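Local coordinates for spike protein S1 (Bat coronavirus HKU9, PDB 5GYQ) that forms the putative receptor-binding domain of the viral spike, which probably attaches the virion to host cells through a cell-surface receptor, at residues 33-36 against 37-41. Sequence-based numbering, arbitrary orientation.
Sequences DFTV and VVDSL
T35 meets D39 and S40 in a local contact round a single turn of helix-like backbone, within the connection that leads from strand 30-32 of the small parallel sheet to strand 43-49 at one margin of the five-stranded antiparallel sheet. The carbonyl oxygen of T35 is the acceptor on which the turn closes. S40 N reaches T35 O at 2.8 Å in a nearly straight bond (165° at the hydrogen), while V38 N at 3.3 Å and the hydroxyl S40 OG at 3.4 Å add weak bonds to the same atom. The preceding carbonyl, F34 O, takes V37 N at 3.1 Å. The T35 methyl, placed anti to its own nitrogen, comes up against both the D39 and S40 side chains, with T35 CG2 3.2 Å from S40 OG and 3.6 Å from D39 CB; the T35 and D39 side chains cross at a slant. The other branch, OG1, stands beside the backbone nitrogen and turns back to D33. There D33 OD2 takes weak bonds from both T35 N and T35 OG1, the first of them making a loose Asx turn just ahead of 34-36, whose backbone angles are helical although the regular bonds of a helix are missing. This turn belongs to the core subdomain of the betacoronavirus S1 C-terminal domain, whose central antiparallel sheet it flanks. V36 faces helix 10-14, touching Y10 and L13, and V37 reaches both L13 and L66 of strand 63-71. F34 is buried against V64 and packs edge-to-face with F32. On leaving the turn, L41 brings CG to 3.4 Å from V36 O and lays its side chain on H103 and F105 of strand 100-111; H103 ND1 is also hydrogen-bonded to V37 O.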
loop_
_atom_site.group_PDB
_atom_site.type_symbol
_atom_site.label_atom_id
_atom_site.label_comp_id
_atom_site.label_asym_id
_atom_site.label_seq_id
_atom_site.Cartn_x
_atom_site.Cartn_y
_atom_site.Cartn_z
ATOM N N ASP A 33 -3.176 5.882 14.909
ATOM C CA ASP A 33 -4.034 6.944 14.398
ATOM C C ASP A 33 -4.362 6.700 12.929
ATOM O O ASP A 33 -3.608 7.094 12.041
ATOM C CB ASP A 33 -3.369 8.310 14.583
ATOM C CG ASP A 33 -4.289 9.463 14.212
ATOM O OD1 ASP A 33 -3.788 10.597 14.055
ATOM O OD2 ASP A 33 -5.511 9.237 14.073
ATOM N N PHE A 34 -5.499 6.053 12.686
ATOM C CA PHE A 34 -5.904 5.662 11.338
ATOM C C PHE A 34 -6.149 6.845 10.408
ATOM O O PHE A 34 -6.110 6.699 9.188
ATOM C CB PHE A 34 -7.167 4.801 11.397
ATOM C CG PHE A 34 -6.902 3.349 11.665
ATOM C CD1 PHE A 34 -6.667 2.899 12.954
ATOM C CD2 PHE A 34 -6.894 2.431 10.628
ATOM C CE1 PHE A 34 -6.424 1.561 13.204
ATOM C CE2 PHE A 34 -6.653 1.094 10.869
ATOM C CZ PHE A 34 -6.417 0.658 12.162
ATOM N N THR A 35 -6.406 8.011 10.994
ATOM C CA THR A 35 -6.693 9.222 10.230
ATOM C C THR A 35 -5.570 9.562 9.251
ATOM O O THR A 35 -5.817 10.077 8.158
ATOM C CB THR A 35 -6.924 10.421 11.174
ATOM O OG1 THR A 35 -7.962 10.101 12.108
ATOM C CG2 THR A 35 -7.321 11.659 10.388
ATOM N N VAL A 36 -4.339 9.257 9.648
ATOM C CA VAL A 36 -3.161 9.583 8.855
ATOM C C VAL A 36 -3.177 8.882 7.497
ATOM O O VAL A 36 -2.777 9.461 6.486
ATOM C CB VAL A 36 -1.865 9.207 9.608
ATOM C CG1 VAL A 36 -0.639 9.570 8.783
ATOM C CG2 VAL A 36 -1.822 9.898 10.963
ATOM N N VAL A 37 -3.656 7.643 7.474
ATOM C CA VAL A 37 -3.649 6.858 6.246
ATOM C C VAL A 37 -5.030 6.777 5.604
ATOM O O VAL A 37 -5.203 6.117 4.580
ATOM C CB VAL A 37 -3.131 5.430 6.495
ATOM C CG1 VAL A 37 -1.706 5.473 7.021
ATOM C CG2 VAL A 37 -4.038 4.699 7.468
ATOM N N VAL A 38 -6.011 7.444 6.204
ATOM C CA VAL A 38 -7.358 7.464 5.642
ATOM C C VAL A 38 -7.869 8.891 5.426
ATOM O O VAL A 38 -7.771 9.431 4.325
ATOM C CB VAL A 38 -8.361 6.698 6.537
ATOM C CG1 VAL A 38 -9.726 6.626 5.861
ATOM C CG2 VAL A 38 -7.849 5.294 6.837
ATOM N N ASP A 39 -8.403 9.500 6.482
ATOM C CA ASP A 39 -9.097 10.780 6.368
ATOM C C ASP A 39 -8.206 11.931 5.903
ATOM O O ASP A 39 -8.581 12.689 5.008
ATOM C CB ASP A 39 -9.738 11.145 7.707
ATOM C CG ASP A 39 -10.752 10.117 8.162
ATOM O OD1 ASP A 39 -11.945 10.270 7.823
ATOM O OD2 ASP A 39 -10.357 9.154 8.856
ATOM N N SER A 40 -7.032 12.059 6.514
ATOM C CA SER A 40 -6.138 13.180 6.231
ATOM C C SER A 40 -5.640 13.190 4.787
ATOM O O SER A 40 -5.358 14.251 4.232
ATOM C CB SER A 40 -4.946 13.160 7.186
ATOM O OG SER A 40 -5.363 13.403 8.519
ATOM N N LEU A 41 -5.531 12.010 4.186
ATOM C CA LEU A 41 -5.082 11.897 2.802
ATOM C C LEU A 41 -6.129 12.422 1.826
ATOM O O LEU A 41 -7.327 12.227 2.033
ATOM C CB LEU A 41 -4.744 10.443 2.468
ATOM C CG LEU A 41 -3.536 9.844 3.186
ATOM C CD1 LEU A 41 -3.367 8.382 2.811
ATOM C CD2 LEU A 41 -2.282 10.630 2.847
#